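Hypothetical protein MTH1491 (Methanothermobacter thermautotrophicus, PDB 1L1S) is of unknown function but belongs to the DsrE/DsrF-like family, whose better-known members take part in sulfur metabolism and sulfur relay. Local coordinates at residues F8-D13 with I37-Y42. Numbering follows the deposited sequence.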
ATOM      1  N   PHE A   8      -8.834   5.315  -1.673  1.00 13.33           N
ATOM      2  CA  PHE A   8      -7.414   5.585  -1.888  1.00 12.53           C
ATOM      3  C   PHE A   8      -6.811   6.109  -0.612  1.00 13.18           C
ATOM      4  O   PHE A   8      -7.488   6.744   0.193  1.00 12.62           O
ATOM      5  CB  PHE A   8      -7.182   6.615  -2.982  1.00 12.44           C
ATOM      6  CG  PHE A   8      -7.401   6.088  -4.366  1.00 11.89           C
ATOM      7  CD1 PHE A   8      -8.680   5.957  -4.875  1.00 11.82           C
ATOM      8  CD2 PHE A   8      -6.314   5.742  -5.169  1.00 13.08           C
ATOM      9  CE1 PHE A   8      -8.884   5.488  -6.179  1.00 14.54           C
ATOM     10  CE2 PHE A   8      -6.497   5.273  -6.472  1.00 12.40           C
ATOM     11  CZ  PHE A   8      -7.783   5.148  -6.978  1.00 14.09           C
ATOM     12  N   HIS A   9      -5.527   5.846  -0.447  1.00 13.14           N
ATOM     13  CA  HIS A   9      -4.800   6.243   0.747  1.00 14.19           C
ATOM     14  C   HIS A   9      -3.571   7.032   0.352  1.00 15.19           C
ATOM     15  O   HIS A   9      -2.753   6.557  -0.422  1.00 15.46           O
ATOM     16  CB  HIS A   9      -4.420   4.964   1.505  1.00 14.59           C
ATOM     17  CG  HIS A   9      -3.397   5.140   2.582  1.00 15.79           C
ATOM     18  ND1 HIS A   9      -2.902   4.071   3.299  1.00 15.69           N
ATOM     19  CD2 HIS A   9      -2.756   6.236   3.054  1.00 16.61           C
ATOM     20  CE1 HIS A   9      -2.000   4.498   4.163  1.00 14.45           C
ATOM     21  NE2 HIS A   9      -1.890   5.807   4.036  1.00 17.21           N
ATOM     22  N   ILE A  10      -3.464   8.249   0.862  1.00 15.62           N
ATOM     23  CA  ILE A  10      -2.289   9.065   0.601  1.00 16.33           C
ATOM     24  C   ILE A  10      -1.867   9.755   1.899  1.00 17.16           C
ATOM     25  O   ILE A  10      -2.690  10.346   2.588  1.00 17.64           O
ATOM     26  CB  ILE A  10      -2.563  10.099  -0.501  1.00 16.95           C
ATOM     27  CG1 ILE A  10      -1.266  10.808  -0.872  1.00 17.55           C
ATOM     28  CG2 ILE A  10      -3.637  11.096  -0.062  1.00 16.18           C
ATOM     29  CD1 ILE A  10      -1.444  11.745  -2.046  1.00 18.81           C
ATOM     30  N   ASP A  11      -0.592   9.643   2.256  1.00 17.50           N
ATOM     31  CA  ASP A  11      -0.105  10.281   3.470  1.00 18.94           C
ATOM     32  C   ASP A  11       1.155  11.123   3.243  1.00 20.68           C
ATOM     33  O   ASP A  11       1.876  11.446   4.186  1.00 21.19           O
ATOM     34  CB  ASP A  11       0.125   9.236   4.578  1.00 18.21           C
ATOM     35  CG  ASP A  11       1.003   8.061   4.126  1.00 17.95           C
ATOM     36  OD1 ASP A  11       0.884   6.965   4.727  1.00 18.60           O
ATOM     37  OD2 ASP A  11       1.813   8.222   3.190  1.00 16.63           O
ATOM     38  N   GLU A  12       1.406  11.478   1.990  1.00 21.82           N
ATOM     39  CA  GLU A  12       2.564  12.302   1.626  1.00 25.07           C
ATOM     40  C   GLU A  12       2.022  13.409   0.730  1.00 25.53           C
ATOM     41  O   GLU A  12       0.905  13.301   0.228  1.00 25.36           O
ATOM     42  CB  GLU A  12       3.598  11.468   0.849  1.00 26.32           C
ATOM     43  CG  GLU A  12       3.976  10.162   1.555  1.00 32.11           C
ATOM     44  CD  GLU A  12       4.737   9.175   0.665  1.00 33.99           C
ATOM     45  OE1 GLU A  12       5.980   9.294   0.551  1.00 35.90           O
ATOM     46  OE2 GLU A  12       4.086   8.281   0.076  1.00 34.84           O
ATOM     47  N   ASP A  13       2.792  14.473   0.529  1.00 26.73           N
ATOM     48  CA  ASP A  13       2.321  15.550  -0.334  1.00 28.40           C
ATOM     49  C   ASP A  13       3.313  15.915  -1.435  1.00 27.95           C
ATOM     50  O   ASP A  13       3.181  16.958  -2.074  1.00 27.75           O
ATOM     51  CB  ASP A  13       1.951  16.788   0.494  1.00 29.36           C
ATOM     52  CG  ASP A  13       3.150  17.430   1.174  1.00 31.36           C
ATOM     53  OD1 ASP A  13       4.142  16.727   1.451  1.00 31.87           O
ATOM     54  OD2 ASP A  13       3.090  18.647   1.455  1.00 34.43           O
ATOM     55  N   ILE A  37     -15.819   6.215  -5.285  1.00 21.15           N
ATOM     56  CA  ILE A  37     -14.463   6.481  -4.825  1.00 19.42           C
ATOM     57  C   ILE A  37     -14.313   7.448  -3.649  1.00 19.54           C
ATOM     58  O   ILE A  37     -14.932   8.511  -3.629  1.00 18.85           O
ATOM     59  CB  ILE A  37     -13.600   7.085  -5.945  1.00 18.94           C
ATOM     60  CG1 ILE A  37     -13.675   6.240  -7.221  1.00 18.70           C
ATOM     61  CG2 ILE A  37     -12.156   7.205  -5.466  1.00 17.60           C
ATOM     62  CD1 ILE A  37     -12.805   6.808  -8.362  1.00 18.24           C
ATOM     63  N   GLU A  38     -13.444   7.083  -2.704  1.00 18.34           N
ATOM     64  CA  GLU A  38     -13.124   7.936  -1.569  1.00 17.08           C
ATOM     65  C   GLU A  38     -11.617   8.056  -1.471  1.00 15.93           C
ATOM     66  O   GLU A  38     -10.894   7.089  -1.699  1.00 16.04           O
ATOM     67  CB  GLU A  38     -13.664   7.373  -0.257  1.00 17.87           C
ATOM     68  CG  GLU A  38     -15.183   7.325  -0.191  1.00 20.22           C
ATOM     69  CD  GLU A  38     -15.694   7.053   1.213  1.00 20.90           C
ATOM     70  OE1 GLU A  38     -14.956   6.410   1.999  1.00 20.23           O
ATOM     71  OE2 GLU A  38     -16.832   7.473   1.522  1.00 21.26           O
ATOM     72  N   VAL A  39     -11.146   9.253  -1.145  1.00 15.21           N
ATOM     73  CA  VAL A  39      -9.722   9.505  -1.003  1.00 14.47           C
ATOM     74  C   VAL A  39      -9.446   9.956   0.433  1.00 15.98           C
ATOM     75  O   VAL A  39      -9.893  11.029   0.863  1.00 15.29           O
ATOM     76  CB  VAL A  39      -9.243  10.599  -1.973  1.00 15.14           C
ATOM     77  CG1 VAL A  39      -7.775  10.852  -1.778  1.00 13.24           C
ATOM     78  CG2 VAL A  39      -9.504  10.187  -3.409  1.00 14.10           C
ATOM     79  N   VAL A  40      -8.710   9.121   1.163  1.00 15.29           N
ATOM     80  CA  VAL A  40      -8.361   9.399   2.541  1.00 15.40           C
ATOM     81  C   VAL A  40      -6.924   9.889   2.618  1.00 16.98           C
ATOM     82  O   VAL A  40      -5.979   9.166   2.275  1.00 16.66           O
ATOM     83  CB  VAL A  40      -8.496   8.139   3.423  1.00 16.14           C
ATOM     84  CG1 VAL A  40      -8.089   8.468   4.868  1.00 13.56           C
ATOM     85  CG2 VAL A  40      -9.920   7.619   3.374  1.00 13.78           C
ATOM     86  N   ALA A  41      -6.768  11.118   3.089  1.00 17.48           N
ATOM     87  CA  ALA A  41      -5.464  11.733   3.205  1.00 19.81           C
ATOM     88  C   ALA A  41      -5.176  12.089   4.650  1.00 21.81           C
ATOM     89  O   ALA A  41      -6.014  12.707   5.318  1.00 24.50           O
ATOM     90  CB  ALA A  41      -5.417  12.988   2.352  1.00 19.41           C
ATOM     91  N   TYR A  42      -4.015  11.682   5.152  1.00 21.66           N
ATOM     92  CA  TYR A  42      -3.646  12.046   6.512  1.00 22.26           C
ATOM     93  C   TYR A  42      -2.164  12.412   6.543  1.00 21.58           C
ATOM     94  O   TYR A  42      -1.487  12.320   5.521  1.00 21.58           O
ATOM     95  CB  TYR A  42      -4.021  10.944   7.520  1.00 22.41           C
ATOM     96  CG  TYR A  42      -3.390   9.580   7.329  1.00 23.56           C
ATOM     97  CD1 TYR A  42      -2.093   9.317   7.778  1.00 24.85           C
ATOM     98  CD2 TYR A  42      -4.110   8.535   6.749  1.00 23.63           C
ATOM     99  CE1 TYR A  42      -1.530   8.038   7.661  1.00 25.09           C
ATOM    100  CE2 TYR A  42      -3.555   7.250   6.623  1.00 25.28           C
ATOM    101  CZ  TYR A  42      -2.267   7.011   7.082  1.00 26.81           C
ATOM    102  OH  TYR A  42      -1.710   5.747   6.959  1.00 29.18           O
TER
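Phe8 is bonded through its backbone to Glu38 and Val40, on either side of its bridge partner Val39, in the middle of a parallel sheet, where strands 4-10 and 35-41 lie side by side as the two strands of a beta-alpha-beta unit closed by helix 15-31. Phe8 N donates to Glu38 O, Val40 N to Phe8 O (2.8 Å), Ile10 N to Val40 O, and Tyr42 N closes the ladder on Ile10 O with a longer bond of 3.2 Å. The apolar face, under helix 15-31, is tightly filled. Ile37 CG2 meets the rim of the Phe8 ring near its plane, 3.7 Å from Phe8 CD1, and Ile10 CG2 presses against Ala41 CB at 3.5 Å.

On the other face of the sheet His9 CG stands opposite its own backbone N (chi1 166°), which carries the imidazole along the strand toward Tyr42, just beyond the strand ends. The two rings are inclined at 32°, and His9 NE2 comes within 2.9 Å of Tyr42 OH. His9 NE2 also donates to Asp11 OD1 (3.1 Å) in a bent bond, reaching the oxygen from above the carboxylate plane, while His9 ND1 is hydrogen-bonded to Tyr110 OH. Asp11 CB rests over one face of the Tyr42 ring in a CH-pi contact. Leu20 of the second subunit packs against both Asp11 and Tyr42. An alanine in place of His9 would probably leave Tyr110 and Asp11 without their imidazole partner and the Tyr42 ring freer to shift. Beyond Asp11 the chain swings away, and Glu12 and Asp13, partly exposed, make no contact with 37-42. A buried histidine, carboxylate and phenol thus converge at the C-terminal ends of the strands, where parallel alpha/beta folds commonly place their functional sites, and this chemistry is consistent with a polar site near the subunit interface.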